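Local atomic coordinates of intracellular growth locus, subunit C (Francisella tularensis subsp. tularensis, PDB entry 2QWU), a protein that is encoded in the Francisella pathogenicity island and probably supports host-cell invasion and growth inside cells, perhaps as an Hcp-like component of a type VI secretion system. Residues A[36-41]-A[68-73]; A[54-58]-A[125-129]; A[115-119]-A[149-153]; A[153-157]-A[180-184]. The protein carries 2 engineered substitutions. One frame throughout, in Å; residues are numbered along the deposited sequence.

In the fold
From the N terminus, the chain runs through 36-41 and 54-58 before 68-73 returns to close contact 1, which pairs two strands of the main antiparallel sheet. Contact 2 crosses it: opened at 54-58, it closes only at 125-129, after the helix 97-114, and joins two loops. Contact 3 crosses contact 2 in turn, opening at 115-119 and closing at 149-153, where the end of strand 147-150 meets the turn after the helix. Contact 4 starts on Ala153, where contact 3 ends, and closes at 180-184. No contact nests within another. Contacts 1 and 2 touch, as do 3 and 4; contacts 2 and 3 lie about 29 Å apart between centres.

Contact 1. Residues A[36-41]-A[68-73]; sequences MFIDSL and TAAASV. Engineered in segment 36-41: Met36 (natural residue Leu).
Ala70 and Ala71 both stand opposite Ile38, forming a classic beta bulge where strand 37-43 runs antiparallel to strand 71-79. Their methyl groups are small bumps that suit shallow hollows. Ala70 CB fits the bend of the chain at Ser40 and Leu41, 3.6 Å from Ser40 CA. Ala71 CB lies between two larger side chains, 3.7 Å from Leu41 CD2 and 4.0 Å from Ile38 CG1; the Ile38 branch is brought over it by a chi1 of 52°, which sets CG1 between the backbone N and the carbonyl carbon. Leu91 and Val93 of strand 86-96, with Leu122, continue this apolar layer. On the face carrying Phe37 and Ser72, the Phe37 ring passes obliquely by Ala69, with CD1 3.7 Å from Ala69 CB, a methyl small enough to leave room for it. Met36, an engineered residue present as selenomethionine, sets its CB 4.0 Å from Val73 CB.

Backbone bonds fix the pairing. Ile38 N bonds to Ala71 O at 2.9 Å, almost straight (173°), while Ala70 N gives to Ile38 O in the carbonyl plane. Val73 N comes to Met36 O from above its plane, and one water spans Met36 N and Val73 O. With these groups paired along the seam, its polar backbone can be buried among apolar side chains at little cost.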
loop_
_atom_site.group_PDB
_atom_site.type_symbol
_atom_site.label_atom_id
_atom_site.label_comp_id
_atom_site.label_asym_id
_atom_site.label_seq_id
_atom_site.Cartn_x
_atom_site.Cartn_y
_atom_site.Cartn_z
HETATM N N MSE A 36 6.231 4.463 1.288
HETATM C CA MSE A 36 4.801 4.553 1.589
HETATM C C MSE A 36 4.463 3.572 2.675
HETATM O O MSE A 36 4.962 2.469 2.702
HETATM C CB MSE A 36 3.965 4.225 0.332
HETATM C CG MSE A 36 3.955 5.305 -0.702
HETATM SE SE MSE A 36 2.808 4.761 -2.151
HETATM C CE MSE A 36 1.384 4.735 -1.248
ATOM N N PHE A 37 3.661 4.009 3.650
ATOM C CA PHE A 37 3.235 3.107 4.659
ATOM C C PHE A 37 1.901 3.593 5.238
ATOM O O PHE A 37 1.505 4.763 5.044
ATOM C CB PHE A 37 4.336 2.932 5.717
ATOM C CG PHE A 37 4.768 4.242 6.409
ATOM C CD1 PHE A 37 4.043 4.736 7.489
ATOM C CD2 PHE A 37 5.911 4.933 5.980
ATOM C CE1 PHE A 37 4.463 5.936 8.173
ATOM C CE2 PHE A 37 6.359 6.120 6.649
ATOM C CZ PHE A 37 5.602 6.610 7.767
ATOM N N ILE A 38 1.202 2.670 5.890
ATOM C CA ILE A 38 -0.117 2.994 6.431
ATOM C C ILE A 38 -0.215 2.682 7.919
ATOM O O ILE A 38 0.356 1.711 8.403
ATOM C CB ILE A 38 -1.211 2.250 5.646
ATOM C CG1 ILE A 38 -0.881 0.738 5.580
ATOM C CG2 ILE A 38 -1.345 2.850 4.226
ATOM C CD1 ILE A 38 -1.975 -0.114 4.889
ATOM N N ASP A 39 -0.990 3.482 8.656
ATOM C CA ASP A 39 -1.025 3.315 10.114
ATOM C C ASP A 39 -1.960 2.238 10.631
ATOM O O ASP A 39 -1.949 1.926 11.847
ATOM C CB ASP A 39 -1.270 4.683 10.822
ATOM C CG ASP A 39 -2.650 5.235 10.583
ATOM O OD1 ASP A 39 -3.458 4.568 9.909
ATOM O OD2 ASP A 39 -2.952 6.371 11.107
ATOM N N SER A 40 -2.714 1.628 9.728
ATOM C CA SER A 40 -3.564 0.510 10.090
ATOM C C SER A 40 -3.853 -0.309 8.844
ATOM O O SER A 40 -3.743 0.200 7.734
ATOM C CB SER A 40 -4.863 0.968 10.751
ATOM O OG SER A 40 -5.750 1.491 9.799
ATOM N N LEU A 41 -4.197 -1.581 9.028
ATOM C CA LEU A 41 -4.507 -2.446 7.937
ATOM C C LEU A 41 -5.374 -3.603 8.445
ATOM O O LEU A 41 -5.033 -4.288 9.410
ATOM C CB LEU A 41 -3.211 -3.044 7.306
ATOM C CG LEU A 41 -3.431 -4.158 6.251
ATOM C CD1 LEU A 41 -4.092 -3.630 5.012
ATOM C CD2 LEU A 41 -2.066 -4.815 5.941
ATOM N N THR A 68 4.715 3.206 14.030
ATOM C CA THR A 68 3.916 4.169 13.289
ATOM C C THR A 68 3.152 3.525 12.175
ATOM O O THR A 68 2.283 4.155 11.556
ATOM C CB THR A 68 4.828 5.256 12.634
ATOM O OG1 THR A 68 5.840 4.618 11.846
ATOM C CG2 THR A 68 5.529 6.096 13.701
ATOM N N ALA A 69 3.482 2.271 11.871
ATOM C CA ALA A 69 2.810 1.634 10.743
ATOM C C ALA A 69 2.429 0.177 10.990
ATOM O O ALA A 69 3.147 -0.516 11.696
ATOM C CB ALA A 69 3.746 1.671 9.514
ATOM N N ALA A 70 1.279 -0.219 10.446
ATOM C CA ALA A 70 0.840 -1.613 10.479
ATOM C C ALA A 70 1.384 -2.317 9.195
ATOM O O ALA A 70 1.525 -3.549 9.164
ATOM C CB ALA A 70 -0.709 -1.674 10.502
ATOM N N ALA A 71 1.659 -1.539 8.145
ATOM C CA ALA A 71 2.147 -2.137 6.889
ATOM C C ALA A 71 2.817 -1.105 6.039
ATOM O O ALA A 71 2.512 0.087 6.158
ATOM C CB ALA A 71 0.984 -2.716 6.073
ATOM N N SER A 72 3.753 -1.547 5.191
ATOM C CA SER A 72 4.345 -0.654 4.222
ATOM C C SER A 72 3.606 -1.005 2.915
ATOM O O SER A 72 3.012 -2.108 2.787
ATOM C CB SER A 72 5.831 -0.953 4.014
ATOM O OG SER A 72 5.959 -2.299 3.537
ATOM N N VAL A 73 3.558 -0.041 2.000
ATOM C CA VAL A 73 3.016 -0.330 0.657
ATOM C C VAL A 73 4.259 -0.297 -0.237
ATOM O O VAL A 73 4.883 0.761 -0.394
ATOM C CB VAL A 73 2.006 0.716 0.184
ATOM C CG1 VAL A 73 1.535 0.349 -1.202
ATOM C CG2 VAL A 73 0.824 0.742 1.140
HETATM O O HOH W 1 7.371 1.668 0.859
#

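Contact 2. Residues A[54-58]-A[125-129]; sequences AIDGG and SNKKQ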
loop_
_atom_site.group_PDB
_atom_site.type_symbol
_atom_site.label_atom_id
_atom_site.label_comp_id
_atom_site.label_asym_id
_atom_site.label_seq_id
_atom_site.Cartn_x
_atom_site.Cartn_y
_atom_site.Cartn_z
ATOM N N ALA A 54 8.076 2.957 11.206
ATOM C CA ALA A 54 8.270 3.471 9.841
ATOM C C ALA A 54 8.659 4.922 9.892
ATOM O O ALA A 54 8.198 5.723 10.775
ATOM C CB ALA A 54 7.008 3.278 9.014
ATOM N N ILE A 55 9.509 5.282 8.945
ATOM C CA ILE A 55 10.078 6.624 8.913
ATOM C C ILE A 55 9.519 7.462 7.753
ATOM O O ILE A 55 9.675 7.087 6.575
ATOM C CB ILE A 55 11.616 6.505 8.768
ATOM C CG1 ILE A 55 12.216 5.590 9.853
ATOM C CG2 ILE A 55 12.235 7.934 8.732
ATOM C CD1 ILE A 55 12.060 6.160 11.287
ATOM N N ASP A 56 8.820 8.554 8.078
ATOM C CA ASP A 56 8.254 9.438 7.065
ATOM C C ASP A 56 9.430 10.184 6.365
ATOM O O ASP A 56 10.526 10.311 6.902
ATOM C CB ASP A 56 7.263 10.442 7.725
ATOM C CG ASP A 56 6.203 10.976 6.749
ATOM O OD1 ASP A 56 6.033 10.409 5.646
ATOM O OD2 ASP A 56 5.487 11.962 7.085
ATOM N N GLY A 57 9.186 10.661 5.153
ATOM C CA GLY A 57 10.274 11.326 4.446
ATOM C C GLY A 57 10.808 12.500 5.245
ATOM O O GLY A 57 10.016 13.315 5.776
ATOM N N GLY A 58 12.122 12.567 5.325
ATOM C CA GLY A 58 12.815 13.656 5.999
ATOM C C GLY A 58 12.860 13.543 7.496
ATOM O O GLY A 58 13.522 14.357 8.169
ATOM N N SER A 125 -2.326 6.865 5.098
ATOM C CA SER A 125 -0.974 6.752 4.554
ATOM C C SER A 125 -0.140 7.975 4.939
ATOM O O SER A 125 -0.666 9.043 5.313
ATOM C CB SER A 125 -1.031 6.563 3.015
ATOM O OG SER A 125 -1.799 7.527 2.344
ATOM N N ASN A 126 1.170 7.814 4.882
ATOM C CA ASN A 126 2.096 8.913 5.216
ATOM C C ASN A 126 2.055 10.051 4.207
ATOM O O ASN A 126 1.769 9.872 3.025
ATOM C CB ASN A 126 3.539 8.393 5.393
ATOM C CG ASN A 126 4.122 7.786 4.102
ATOM O OD1 ASN A 126 3.511 6.940 3.469
ATOM N ND2 ASN A 126 5.318 8.224 3.738
ATOM N N LYS A 127 2.338 11.248 4.687
ATOM C CA LYS A 127 2.257 12.420 3.811
ATOM C C LYS A 127 3.554 12.713 3.077
ATOM O O LYS A 127 3.517 13.352 2.045
ATOM C CB LYS A 127 1.832 13.645 4.636
ATOM C CG LYS A 127 0.413 13.462 5.239
ATOM C CD LYS A 127 -0.079 14.657 6.082
ATOM C CE LYS A 127 -1.422 14.358 6.767
ATOM N NZ LYS A 127 -2.378 13.647 5.870
ATOM N N LYS A 128 4.684 12.272 3.604
ATOM C CA LYS A 128 5.942 12.577 2.939
ATOM C C LYS A 128 6.475 11.297 2.291
ATOM O O LYS A 128 7.287 10.607 2.868
ATOM C CB LYS A 128 6.918 13.154 3.968
ATOM C CG LYS A 128 6.406 14.519 4.509
ATOM C CD LYS A 128 7.445 15.159 5.452
ATOM C CE LYS A 128 7.108 16.593 5.794
ATOM N NZ LYS A 128 5.912 16.633 6.698
ATOM N N GLN A 129 5.998 11.012 1.079
ATOM C CA GLN A 129 6.340 9.784 0.359
ATOM C C GLN A 129 7.491 9.929 -0.660
ATOM O O GLN A 129 8.305 9.036 -0.785
ATOM C CB GLN A 129 5.101 9.344 -0.380
ATOM C CG GLN A 129 3.914 9.088 0.556
ATOM C CD GLN A 129 2.705 8.606 -0.223
ATOM O OE1 GLN A 129 2.737 8.528 -1.463
ATOM N NE2 GLN A 129 1.646 8.272 0.476
HETATM O O HOH W 2 2.787 11.573 7.378
#
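Asp56 reaches across to Asn126 and Lys128, linking two loops that have no regular helix or strand. With CG anti to the backbone N (chi1 -155°), the side chain extends from a CB that points neither at the partner loop nor away from it. CG already lies against Lys128, 3.6 Å from its CB. OD1 takes two donors from opposite faces of the carboxylate plane: Asn126 ND2 at 3.0 Å, nearly in line with the C-O bond of OD1, and the backbone Lys128 N at 3.1 Å on the syn side, 22° out of plane. Asn126 holds OD1 in its own amide plane, although the carboxylate and amide planes are turned 68° apart. Asp56 OD2 accepts from a water at 2.7 Å that in turn accepts from Lys127 N.

The two loops are those between strands 46-47 and 71-79 and between strands 120-122 and 130-131; aspartate suits the join because its short side chain carries two acceptors. Asn126 is itself tied to strand 37-43, since its OD1 accepts from Phe37 N, and its ND2 also donates to Arg35 O. Beside Asp56, Gly57 N bonds to Lys128 O at 3.0 Å, on a lone pair in the carbonyl plane; glycine suits this place because no CB blocks that oxygen. Lys128 lies over the same loop, its CD 3.2 Å from Gly57 O; its NZ, 4.7 Å from Asp56 OD2, may still attract it.

Contact 3. Residues A[115-119]-A[149-153]; sequences ATDMK and YPISA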
loop_
_atom_site.group_PDB
_atom_site.type_symbol
_atom_site.label_atom_id
_atom_site.label_comp_id
_atom_site.label_asym_id
_atom_site.label_seq_id
_atom_site.Cartn_x
_atom_site.Cartn_y
_atom_site.Cartn_z
ATOM N N ALA A 115 -16.899 -14.003 -2.456
ATOM C CA ALA A 115 -15.723 -13.203 -2.734
ATOM C C ALA A 115 -15.732 -11.686 -2.527
ATOM O O ALA A 115 -14.746 -11.138 -2.021
ATOM C CB ALA A 115 -15.221 -13.546 -4.155
ATOM N N THR A 116 -16.802 -10.982 -2.872
ATOM C CA THR A 116 -16.719 -9.525 -2.733
ATOM C C THR A 116 -16.782 -9.008 -1.300
ATOM O O THR A 116 -16.608 -7.813 -1.044
ATOM C CB THR A 116 -17.804 -8.840 -3.546
ATOM O OG1 THR A 116 -19.076 -9.288 -3.071
ATOM C CG2 THR A 116 -17.635 -9.189 -5.011
ATOM N N ASP A 117 -17.037 -9.916 -0.366
ATOM C CA ASP A 117 -17.080 -9.564 1.047
ATOM C C ASP A 117 -15.695 -9.558 1.676
ATOM O O ASP A 117 -15.572 -9.194 2.853
ATOM C CB ASP A 117 -17.923 -10.572 1.841
ATOM C CG ASP A 117 -19.427 -10.405 1.624
ATOM O OD1 ASP A 117 -19.877 -9.259 1.341
ATOM O OD2 ASP A 117 -20.152 -11.432 1.770
HETATM N N MSE A 118 -14.665 -9.998 0.947
HETATM C CA MSE A 118 -13.324 -10.025 1.534
HETATM C C MSE A 118 -12.729 -8.605 1.357
HETATM O O MSE A 118 -12.222 -8.254 0.282
HETATM C CB MSE A 118 -12.453 -11.092 0.839
HETATM C CG MSE A 118 -11.212 -11.591 1.660
HETATM SE SE MSE A 118 -9.838 -10.292 1.888
HETATM C CE MSE A 118 -9.363 -10.178 0.198
ATOM N N LYS A 119 -12.770 -7.810 2.425
ATOM C CA LYS A 119 -12.266 -6.428 2.341
ATOM C C LYS A 119 -10.866 -6.223 2.873
ATOM O O LYS A 119 -10.464 -6.840 3.877
ATOM C CB LYS A 119 -13.180 -5.467 3.113
ATOM C CG LYS A 119 -14.666 -5.557 2.768
ATOM C CD LYS A 119 -14.949 -5.427 1.296
ATOM C CE LYS A 119 -16.442 -5.158 1.057
ATOM N NZ LYS A 119 -16.730 -5.055 -0.417
ATOM N N TYR A 149 -11.399 -4.858 -2.632
ATOM C CA TYR A 149 -12.078 -6.151 -2.497
ATOM C C TYR A 149 -11.838 -6.904 -3.796
ATOM O O TYR A 149 -11.461 -6.320 -4.794
ATOM C CB TYR A 149 -13.589 -5.933 -2.194
ATOM C CG TYR A 149 -14.373 -5.243 -3.278
ATOM C CD1 TYR A 149 -14.886 -5.964 -4.329
ATOM C CD2 TYR A 149 -14.619 -3.874 -3.225
ATOM C CE1 TYR A 149 -15.644 -5.335 -5.334
ATOM C CE2 TYR A 149 -15.345 -3.230 -4.202
ATOM C CZ TYR A 149 -15.864 -3.967 -5.248
ATOM O OH TYR A 149 -16.619 -3.335 -6.216
ATOM N N PRO A 150 -12.071 -8.220 -3.803
ATOM C CA PRO A 150 -11.833 -9.001 -5.027
ATOM C C PRO A 150 -12.817 -8.734 -6.134
ATOM O O PRO A 150 -14.005 -8.571 -5.874
ATOM C CB PRO A 150 -11.981 -10.456 -4.559
ATOM C CG PRO A 150 -11.746 -10.383 -3.064
ATOM C CD PRO A 150 -12.405 -9.101 -2.665
ATOM N N ILE A 151 -12.328 -8.719 -7.365
ATOM C CA ILE A 151 -13.214 -8.556 -8.510
ATOM C C ILE A 151 -14.067 -9.834 -8.517
ATOM O O ILE A 151 -15.296 -9.790 -8.701
ATOM C CB ILE A 151 -12.419 -8.476 -9.829
ATOM C CG1 ILE A 151 -11.716 -7.108 -9.931
ATOM C CG2 ILE A 151 -13.382 -8.683 -10.991
ATOM C CD1 ILE A 151 -10.503 -7.108 -10.848
ATOM N N SER A 152 -13.408 -10.963 -8.289
ATOM C CA SER A 152 -14.066 -12.270 -8.239
ATOM C C SER A 152 -13.077 -13.277 -7.686
ATOM O O SER A 152 -11.889 -12.998 -7.621
ATOM C CB SER A 152 -14.478 -12.701 -9.644
ATOM O OG SER A 152 -13.328 -13.082 -10.382
ATOM N N ALA A 153 -13.546 -14.460 -7.298
ATOM C CA ALA A 153 -12.635 -15.460 -6.779
ATOM C C ALA A 153 -11.659 -15.892 -7.847
ATOM O O ALA A 153 -10.473 -16.122 -7.575
ATOM C CB ALA A 153 -13.408 -16.681 -6.269
#
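The Tyr149 ring has Lys119 NZ and Thr116 O beside it, both at an oblique slant; NZ is 3.7 Å from the ring atom CG. The puckered ring of Pro150, next in sequence, is met at its CD by two carbonyl oxygens, Met118 O at 3.1 Å and Ala115 O at 3.2 Å. The setting is the 3-10 turn 115-117 that follows helix 97-114, laid against the end of strand 147-150, a member of the main antiparallel sheet.

Lysine suits its place because the long chain of Lys119, bent at chi2 (-53°), runs alongside Tyr149 in the same direction and curls back to the turn. There Lys119 NZ gives a hydrogen bond to Thr116 O at 2.8 Å, nearly in line with the carbonyl. That ties the end of the turn back onto itself beside the aromatic ring. Met118 O is buried with no polar partner in the model; Pro150, whose CD lies against it, has no N-H to offer. A CA-H...O contact joins Met118 O to Tyr149 CA at 3.5 Å. The Met118 side chain crosses Pro150 at about a right angle, its CB 4.0 Å from Pro150 CG, and this selenomethionine also touches Ile110 and Phe156. Pro150 lies on Leu111 of the helix. Small alanines close the far end of the contact, where Ala115 CB sits 3.7 Å from Ala153 N and 4.2 Å from Ala153 CB.

Contact 4. Residues A[153-157]-A[180-184]; sequences AKAFS and IDGLT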
loop_
_atom_site.group_PDB
_atom_site.type_symbol
_atom_site.label_atom_id
_atom_site.label_comp_id
_atom_site.label_asym_id
_atom_site.label_seq_id
_atom_site.Cartn_x
_atom_site.Cartn_y
_atom_site.Cartn_z
ATOM N N ALA A 153 -13.546 -14.460 -7.298
ATOM C CA ALA A 153 -12.635 -15.460 -6.779
ATOM C C ALA A 153 -11.659 -15.892 -7.847
ATOM O O ALA A 153 -10.473 -16.122 -7.575
ATOM C CB ALA A 153 -13.408 -16.681 -6.269
ATOM N N LYS A 154 -12.138 -16.000 -9.081
ATOM C CA LYS A 154 -11.231 -16.446 -10.132
ATOM C C LYS A 154 -10.114 -15.472 -10.494
ATOM O O LYS A 154 -8.994 -15.891 -10.827
ATOM C CB LYS A 154 -12.037 -16.826 -11.373
ATOM C CG LYS A 154 -12.249 -18.317 -11.460
ATOM C CD LYS A 154 -13.560 -18.639 -12.145
ATOM C CE LYS A 154 -13.802 -20.150 -12.217
ATOM N NZ LYS A 154 -15.085 -20.405 -12.928
ATOM N N ALA A 155 -10.406 -14.177 -10.422
ATOM C CA ALA A 155 -9.413 -13.153 -10.772
ATOM C C ALA A 155 -8.392 -12.901 -9.632
ATOM O O ALA A 155 -7.271 -12.444 -9.859
ATOM C CB ALA A 155 -10.141 -11.824 -11.095
ATOM N N PHE A 156 -8.799 -13.228 -8.418
ATOM C CA PHE A 156 -8.003 -12.990 -7.219
ATOM C C PHE A 156 -6.841 -13.925 -6.964
ATOM O O PHE A 156 -6.906 -15.141 -7.251
ATOM C CB PHE A 156 -8.949 -13.013 -6.020
ATOM C CG PHE A 156 -8.290 -12.702 -4.739
ATOM C CD1 PHE A 156 -8.177 -11.382 -4.319
ATOM C CD2 PHE A 156 -7.847 -13.737 -3.902
ATOM C CE1 PHE A 156 -7.645 -11.104 -3.072
ATOM C CE2 PHE A 156 -7.303 -13.453 -2.642
ATOM C CZ PHE A 156 -7.210 -12.144 -2.236
ATOM N N SER A 157 -5.743 -13.357 -6.469
ATOM C CA SER A 157 -4.564 -14.145 -6.136
ATOM C C SER A 157 -3.881 -13.520 -4.918
ATOM O O SER A 157 -3.866 -12.310 -4.797
ATOM C CB SER A 157 -3.603 -14.160 -7.321
ATOM O OG SER A 157 -2.492 -14.974 -7.043
ATOM N N ILE A 180 -1.035 -9.144 -3.600
ATOM C CA ILE A 180 -2.443 -9.407 -3.890
ATOM C C ILE A 180 -2.762 -8.894 -5.276
ATOM O O ILE A 180 -2.366 -7.779 -5.644
ATOM C CB ILE A 180 -3.371 -8.663 -2.890
ATOM C CG1 ILE A 180 -2.793 -8.800 -1.479
ATOM C CG2 ILE A 180 -4.797 -9.259 -2.987
ATOM C CD1 ILE A 180 -3.533 -7.927 -0.451
ATOM N N ASP A 181 -3.481 -9.705 -6.066
ATOM C CA ASP A 181 -3.833 -9.296 -7.433
ATOM C C ASP A 181 -5.337 -9.521 -7.603
ATOM O O ASP A 181 -5.953 -10.222 -6.820
ATOM C CB ASP A 181 -3.102 -10.171 -8.487
ATOM C CG ASP A 181 -1.575 -10.042 -8.436
ATOM O OD1 ASP A 181 -1.006 -8.973 -8.825
ATOM O OD2 ASP A 181 -0.929 -11.036 -8.004
ATOM N N GLY A 182 -5.911 -8.884 -8.616
ATOM C CA GLY A 182 -7.330 -9.020 -8.934
ATOM C C GLY A 182 -8.291 -8.319 -7.984
ATOM O O GLY A 182 -9.362 -8.855 -7.647
ATOM N N LEU A 183 -7.904 -7.137 -7.523
ATOM C CA LEU A 183 -8.720 -6.372 -6.600
ATOM C C LEU A 183 -9.354 -5.211 -7.353
ATOM O O LEU A 183 -8.960 -4.893 -8.441
ATOM C CB LEU A 183 -7.819 -5.775 -5.494
ATOM C CG LEU A 183 -7.160 -6.735 -4.503
ATOM C CD1 LEU A 183 -6.127 -5.975 -3.606
ATOM C CD2 LEU A 183 -8.268 -7.361 -3.643
ATOM N N THR A 184 -10.374 -4.614 -6.772
ATOM C CA THR A 184 -10.949 -3.410 -7.361
ATOM C C THR A 184 -11.419 -2.599 -6.143
ATOM O O THR A 184 -11.107 -2.954 -5.018
ATOM C CB THR A 184 -12.103 -3.735 -8.323
ATOM O OG1 THR A 184 -12.564 -2.504 -8.904
ATOM C CG2 THR A 184 -13.249 -4.402 -7.590
#
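Phe156 meets Ile180 because both side chains reach out along anti torsions: Phe156 CG is anti to its backbone N (chi1 -176°), and so is Ile180 CG2, which comes 3.4 Å from Phe156 CE1 at an oblique slant. Leu183 lies alongside, pointing the same way, and puts CD2 at the edge of the ring, in its plane, 3.8 Å from CE1. A flat, wide phenylalanine suits this position, since Val107 and Leu111 of helix 97-114 and Pro150 also pack on it.

Just after Phe156 the chain begins strand 157-162, pairing antiparallel with strand 173-184 of the main sheet. Ser157 and Asp181 form a hydrogen-bonded pair, with Asp181 N to Ser157 O at 2.9 Å and Ser157 N to Asp181 O at 3.2 Å, the latter donor well above the carbonyl plane. Both side chains face the solvent-exposed side, as suits serine and aspartate.

Gly182 turns the corner with a positive phi (73°). With no CB to intrude, its CA comes within 3.5 Å of Ala155 O in a CA-H...O contact, and Phe156 CA makes a similar one to Asp181 O. Beyond the corner, Gly182 and Thr184 hydrogen-bond through their backbones to Ile151 and Tyr149.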